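Side-chain contacts in P protein (Mumps virus, PDB 3BBZ), which binds the viral nucleocapsid through this small C-terminal domain and so probably couples the viral polymerase to its template during RNA synthesis: residues K9-S14 with Q19-F24; E25-K30 with K41-R46. The protein carries 1 engineered substitution. All coordinates share one frame; numbering follows the deposited sequence.

Interaction 1. Residues K9-S14 with Q19-F24; sequences KMITDS and QMKQAF. Engineered in segment 9-14: S14 (natural residue Cys).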
loop_
_atom_site.group_PDB
_atom_site.type_symbol
_atom_site.label_atom_id
_atom_site.label_comp_id
_atom_site.label_asym_id
_atom_site.label_seq_id
_atom_site.Cartn_x
_atom_site.Cartn_y
_atom_site.Cartn_z
ATOM N N LYS A 9 -2.676 -0.730 -6.966
ATOM C CA LYS A 9 -1.841 -1.305 -8.022
ATOM C C LYS A 9 -0.406 -1.417 -7.598
ATOM O O LYS A 9 0.266 -2.395 -7.974
ATOM C CB LYS A 9 -1.959 -0.477 -9.307
ATOM C CG LYS A 9 -3.412 -0.472 -9.864
ATOM C CD LYS A 9 -3.576 0.231 -11.144
ATOM C CE LYS A 9 -2.859 -0.525 -12.311
ATOM N NZ LYS A 9 -3.243 -1.971 -12.415
ATOM N N MET A 10 0.080 -0.454 -6.814
ATOM C CA MET A 10 1.417 -0.590 -6.226
ATOM C C MET A 10 1.586 -1.852 -5.417
ATOM O O MET A 10 2.603 -2.512 -5.490
ATOM C CB MET A 10 1.835 0.618 -5.376
ATOM C CG MET A 10 2.172 1.845 -6.195
ATOM S SD MET A 10 2.524 3.185 -5.061
ATOM C CE MET A 10 2.320 4.581 -6.101
ATOM N N ILE A 11 0.584 -2.177 -4.635
ATOM C CA ILE A 11 0.658 -3.316 -3.748
ATOM C C ILE A 11 0.693 -4.588 -4.586
ATOM O O ILE A 11 1.556 -5.447 -4.399
ATOM C CB ILE A 11 -0.562 -3.354 -2.773
ATOM C CG1 ILE A 11 -0.521 -2.157 -1.842
ATOM C CG2 ILE A 11 -0.510 -4.670 -1.933
ATOM C CD1 ILE A 11 -1.866 -1.805 -1.182
ATOM N N THR A 12 -0.265 -4.711 -5.508
ATOM C CA THR A 12 -0.331 -5.837 -6.457
ATOM C C THR A 12 1.020 -6.075 -7.176
ATOM O O THR A 12 1.498 -7.220 -7.264
ATOM C CB THR A 12 -1.549 -5.653 -7.419
ATOM O OG1 THR A 12 -2.776 -5.780 -6.666
ATOM C CG2 THR A 12 -1.589 -6.688 -8.546
ATOM N N ASP A 13 1.673 -4.991 -7.606
ATOM C CA ASP A 13 2.891 -5.084 -8.405
ATOM C C ASP A 13 4.136 -5.402 -7.596
ATOM O O ASP A 13 5.061 -6.031 -8.114
ATOM C CB ASP A 13 3.150 -3.771 -9.151
ATOM C CG ASP A 13 2.272 -3.610 -10.363
ATOM O OD1 ASP A 13 1.729 -4.633 -10.831
ATOM O OD2 ASP A 13 2.142 -2.456 -10.866
ATOM N N SER A 14 4.161 -4.936 -6.349
ATOM C CA SER A 14 5.369 -4.867 -5.595
ATOM C C SER A 14 5.394 -5.983 -4.557
ATOM O O SER A 14 6.402 -6.652 -4.380
ATOM C CB SER A 14 5.511 -3.481 -4.925
ATOM O OG SER A 14 5.384 -2.363 -5.859
ATOM N N GLN A 19 0.153 -12.582 2.445
ATOM C CA GLN A 19 -0.236 -12.055 3.742
ATOM C C GLN A 19 0.150 -10.574 3.870
ATOM O O GLN A 19 -0.621 -9.764 4.395
ATOM C CB GLN A 19 0.326 -12.912 4.903
ATOM C CG GLN A 19 -0.444 -14.214 5.177
ATOM C CD GLN A 19 0.076 -14.982 6.416
ATOM O OE1 GLN A 19 1.255 -14.952 6.736
ATOM N NE2 GLN A 19 -0.817 -15.664 7.106
ATOM N N MET A 20 1.324 -10.200 3.354
ATOM C CA MET A 20 1.726 -8.774 3.364
ATOM C C MET A 20 0.787 -7.952 2.493
ATOM O O MET A 20 0.437 -6.805 2.822
ATOM C CB MET A 20 3.163 -8.603 2.906
ATOM C CG MET A 20 4.197 -8.971 3.932
ATOM S SD MET A 20 5.828 -8.794 3.222
ATOM C CE MET A 20 5.834 -7.056 2.870
ATOM N N LYS A 21 0.311 -8.578 1.424
ATOM C CA LYS A 21 -0.556 -7.935 0.438
ATOM C C LYS A 21 -1.885 -7.634 1.076
ATOM O O LYS A 21 -2.369 -6.522 0.932
ATOM C CB LYS A 21 -0.713 -8.839 -0.800
ATOM C CG LYS A 21 -1.536 -8.296 -1.984
ATOM C CD LYS A 21 -1.244 -9.137 -3.248
ATOM C CE LYS A 21 -2.420 -9.184 -4.197
ATOM N NZ LYS A 21 -2.295 -10.293 -5.214
ATOM N N GLN A 22 -2.456 -8.614 1.800
ATOM C CA GLN A 22 -3.764 -8.459 2.520
ATOM C C GLN A 22 -3.681 -7.406 3.601
ATOM O O GLN A 22 -4.649 -6.687 3.793
ATOM C CB GLN A 22 -4.269 -9.748 3.216
ATOM C CG GLN A 22 -4.333 -11.061 2.349
ATOM C CD GLN A 22 -4.173 -12.374 3.197
ATOM O OE1 GLN A 22 -4.273 -12.361 4.458
ATOM N NE2 GLN A 22 -3.867 -13.495 2.513
ATOM N N ALA A 23 -2.543 -7.345 4.322
ATOM C CA ALA A 23 -2.341 -6.345 5.396
ATOM C C ALA A 23 -2.246 -4.931 4.863
ATOM O O ALA A 23 -2.872 -4.029 5.421
ATOM C CB ALA A 23 -1.095 -6.681 6.261
ATOM N N PHE A 24 -1.507 -4.744 3.750
ATOM C CA PHE A 24 -1.397 -3.428 3.097
ATOM C C PHE A 24 -2.753 -2.945 2.574
ATOM O O PHE A 24 -3.108 -1.753 2.691
ATOM C CB PHE A 24 -0.399 -3.479 1.935
ATOM C CG PHE A 24 1.004 -3.079 2.304
ATOM C CD1 PHE A 24 2.097 -3.880 1.940
ATOM C CD2 PHE A 24 1.251 -1.921 2.997
ATOM C CE1 PHE A 24 3.437 -3.500 2.274
ATOM C CE2 PHE A 24 2.575 -1.544 3.358
ATOM C CZ PHE A 24 3.657 -2.332 2.975
#
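Residues 9-14 and 19-24 are helical segments that run nearly antiparallel, their axes 9.9 Å apart at an angle of 172°, and I11 faces K21 where the backbones come nearest, at 6.4 Å between their CA atoms. I11 makes the largest single contribution to the contact. Its CB bond points at the other helix, and its two branches divide the work. The methyl CG2, lying anti to the backbone N (chi1 -65° puts CG1 beside that N instead), rests against the aliphatic part of K21, 3.8 Å from K21 CG, and also sits close to the carbonyl oxygen of K21. The longer branch goes one turn further along the partner helix: I11 CD1 stands 3.8 Å from F24 CB, with CG1 just behind it. F24 meets I11 with its CB and backbone, while its ring leads away from residues 9-14; its side chain also touches V15. K21 leaves its helix with CG anti to the backbone N (chi1 -177°), and the extended chain beyond passes obliquely across I11 toward T12; K21 CE ends up 4.2 Å from T12 OG1, a loose touch at the outer edge. Between the two segments the contact is thus made by carbon packing, with the lysine methylenes at its more exposed side. S14, an engineered residue that is Cys in the natural sequence, turns its hydroxyl back onto its own helix, OG donating to M10 O at 2.8 Å. Helix 34-47 covers I11 and F24. This is the packing of an antiparallel helical hairpin, two helices joined by a short connection, within a compact three-helix bundle.

Interaction 2. Residues E25-K30 with K41-R46; sequences EQRLAK and KRDIIR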
loop_
_atom_site.group_PDB
_atom_site.type_symbol
_atom_site.label_atom_id
_atom_site.label_comp_id
_atom_site.label_asym_id
_atom_site.label_seq_id
_atom_site.Cartn_x
_atom_site.Cartn_y
_atom_site.Cartn_z
ATOM N N GLU A 25 -3.541 -3.882 2.044
ATOM C CA GLU A 25 -4.855 -3.548 1.482
ATOM C C GLU A 25 -5.835 -3.228 2.616
ATOM O O GLU A 25 -6.683 -2.343 2.480
ATOM C CB GLU A 25 -5.389 -4.716 0.661
ATOM C CG GLU A 25 -4.747 -4.920 -0.717
ATOM C CD GLU A 25 -5.211 -6.228 -1.398
ATOM O OE1 GLU A 25 -6.001 -7.009 -0.772
ATOM O OE2 GLU A 25 -4.817 -6.448 -2.581
ATOM N N GLN A 26 -5.726 -3.942 3.744
ATOM C CA GLN A 26 -6.479 -3.559 4.942
ATOM C C GLN A 26 -6.056 -2.176 5.395
ATOM O O GLN A 26 -6.894 -1.375 5.690
ATOM C CB GLN A 26 -6.293 -4.573 6.071
ATOM C CG GLN A 26 -7.066 -5.896 5.871
ATOM C CD GLN A 26 -8.390 -5.951 6.647
ATOM O OE1 GLN A 26 -8.869 -4.927 7.114
ATOM N NE2 GLN A 26 -8.987 -7.159 6.762
ATOM N N ARG A 27 -4.745 -1.916 5.460
ATOM C CA ARG A 27 -4.207 -0.584 5.770
ATOM C C ARG A 27 -4.724 0.512 4.832
ATOM O O ARG A 27 -5.182 1.569 5.264
ATOM C CB ARG A 27 -2.670 -0.640 5.767
ATOM C CG ARG A 27 -1.985 0.471 6.548
ATOM C CD ARG A 27 -0.506 0.164 6.875
ATOM N NE ARG A 27 0.202 1.418 7.191
ATOM C CZ ARG A 27 1.502 1.649 6.951
ATOM N NH1 ARG A 27 2.277 0.720 6.404
ATOM N NH2 ARG A 27 2.041 2.825 7.274
ATOM N N LEU A 28 -4.680 0.248 3.527
ATOM C CA LEU A 28 -5.090 1.222 2.559
ATOM C C LEU A 28 -6.585 1.510 2.632
ATOM O O LEU A 28 -6.988 2.674 2.544
ATOM C CB LEU A 28 -4.703 0.777 1.156
ATOM C CG LEU A 28 -4.980 1.714 -0.029
ATOM C CD1 LEU A 28 -4.289 3.059 0.143
ATOM C CD2 LEU A 28 -4.566 1.040 -1.360
ATOM N N ALA A 29 -7.385 0.467 2.835
ATOM C CA ALA A 29 -8.839 0.616 2.890
ATOM C C ALA A 29 -9.293 1.515 4.069
ATOM O O ALA A 29 -10.354 2.135 4.002
ATOM C CB ALA A 29 -9.504 -0.740 2.961
ATOM N N LYS A 30 -8.469 1.587 5.121
ATOM C CA LYS A 30 -8.807 2.252 6.374
ATOM C C LYS A 30 -8.148 3.594 6.529
ATOM O O LYS A 30 -8.179 4.105 7.639
ATOM C CB LYS A 30 -8.315 1.413 7.553
ATOM C CG LYS A 30 -9.347 0.681 8.390
ATOM C CD LYS A 30 -10.266 -0.251 7.571
ATOM C CE LYS A 30 -9.852 -1.698 7.637
ATOM N NZ LYS A 30 -9.270 -2.156 6.337
ATOM N N LYS A 41 2.520 4.327 1.184
ATOM C CA LYS A 41 3.451 4.383 0.046
ATOM C C LYS A 41 4.910 4.240 0.444
ATOM O O LYS A 41 5.655 3.443 -0.169
ATOM C CB LYS A 41 3.222 5.667 -0.765
ATOM C CG LYS A 41 1.894 5.584 -1.564
ATOM C CD LYS A 41 1.756 6.707 -2.577
ATOM C CE LYS A 41 1.658 8.027 -1.879
ATOM N NZ LYS A 41 1.343 9.054 -2.937
ATOM N N ARG A 42 5.304 4.960 1.498
ATOM C CA ARG A 42 6.664 4.833 2.030
ATOM C C ARG A 42 6.958 3.353 2.377
ATOM O O ARG A 42 7.997 2.817 1.980
ATOM C CB ARG A 42 6.809 5.707 3.276
ATOM C CG ARG A 42 8.093 5.549 4.030
ATOM C CD ARG A 42 7.878 6.057 5.490
ATOM N NE ARG A 42 6.960 5.194 6.234
ATOM C CZ ARG A 42 6.303 5.561 7.340
ATOM N NH1 ARG A 42 6.419 6.777 7.833
ATOM N NH2 ARG A 42 5.508 4.688 7.942
ATOM N N ASP A 43 6.051 2.694 3.105
ATOM C CA ASP A 43 6.318 1.289 3.489
ATOM C C ASP A 43 6.252 0.284 2.338
ATOM O O ASP A 43 6.968 -0.694 2.398
ATOM C CB ASP A 43 5.463 0.854 4.669
ATOM C CG ASP A 43 5.785 1.657 5.921
ATOM O OD1 ASP A 43 6.962 2.143 6.049
ATOM O OD2 ASP A 43 4.862 1.835 6.742
ATOM N N ILE A 44 5.399 0.499 1.333
ATOM C CA ILE A 44 5.399 -0.287 0.080
ATOM C C ILE A 44 6.744 -0.196 -0.654
ATOM O O ILE A 44 7.356 -1.222 -1.027
ATOM C CB ILE A 44 4.247 0.078 -0.877
ATOM C CG1 ILE A 44 2.923 -0.347 -0.287
ATOM C CG2 ILE A 44 4.373 -0.730 -2.203
ATOM C CD1 ILE A 44 1.721 0.326 -0.934
ATOM N N ILE A 45 7.265 1.025 -0.777
ATOM C CA ILE A 45 8.549 1.250 -1.481
ATOM C C ILE A 45 9.697 0.539 -0.769
ATOM O O ILE A 45 10.529 -0.087 -1.412
ATOM C CB ILE A 45 8.862 2.776 -1.615
ATOM C CG1 ILE A 45 7.833 3.451 -2.504
ATOM C CG2 ILE A 45 10.256 3.002 -2.196
ATOM C CD1 ILE A 45 7.691 4.999 -2.284
ATOM N N ARG A 46 9.748 0.663 0.552
ATOM C CA ARG A 46 10.764 0.024 1.406
ATOM C C ARG A 46 10.749 -1.501 1.329
ATOM O O ARG A 46 11.811 -2.133 1.376
ATOM C CB ARG A 46 10.545 0.396 2.877
ATOM C CG ARG A 46 11.106 1.728 3.318
ATOM C CD ARG A 46 10.477 2.145 4.632
ATOM N NE ARG A 46 11.020 3.429 5.103
ATOM C CZ ARG A 46 10.677 3.998 6.250
ATOM N NH1 ARG A 46 9.777 3.402 7.029
ATOM N NH2 ARG A 46 11.227 5.161 6.627
#
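R27 reaches across from helix 18-29 to D43 on helix 34-47. CB points toward the partner helix, CG lies anti to the backbone N (chi1 -158°), and the chain stays extended through CD to NE, spanning the gap. At the end the guanidinium presents its NH1/NH2 edge to a single carboxylate oxygen: NH1 donates at 2.8 Å to the anti lone pair of D43 OD2, and NH2 donates to the same D43 OD2 at 3.0 Å, on the same anti side but tilted out of the carboxylate plane. OD2 lies near the guanidinium plane, but the carboxylate itself is turned 38° from it, and both bonds are bent, as expected when two donors share one atom. The R27 side chain also touches D39 and I40 of helix 34-47.

D43 is gripped from its own helix as well. R42, bent at chi3, comes side-on, NE to OD1 from above the carboxylate plane and NH2 to D43 OD2 at 3.2 Å on the syn side, nearly straight at 171°. OD2 therefore accepts three N-H groups. R46 NH1 adds a weak bond to OD1, while R42 CD lies over one face of the R46 guanidinium, toward its rim. R27 NH2 and R42 NH2 come within 4.0 Å of each other because both converge on D43 OD2; so many cations should favour the ionised form of the carboxylate.

Three arginines around one aspartate make a salt-bridge network, which here joins helices 18-29 and 34-47 at the surface.

Helix 18-29 takes part in both contacts, pairing with helix 3-14 in interaction 1 and with helix 34-47 in interaction 2. Interaction 1 is partly buried and apolar, whereas interaction 2 lies at the surface and is held by charge. Their centres are 8 Å apart, and the hydrophobic interior joins them: I44 CD1 packs on I11 CG1 at 3.5 Å, F24 CZ reaches the backbone of D43 and I44, and L28 meets I11. The same two segments that carry the ionic contact, 25-30 and 41-46, thus also send L28 and I44 inward, so carbon packing lies inside the bundle and salt bridges outside.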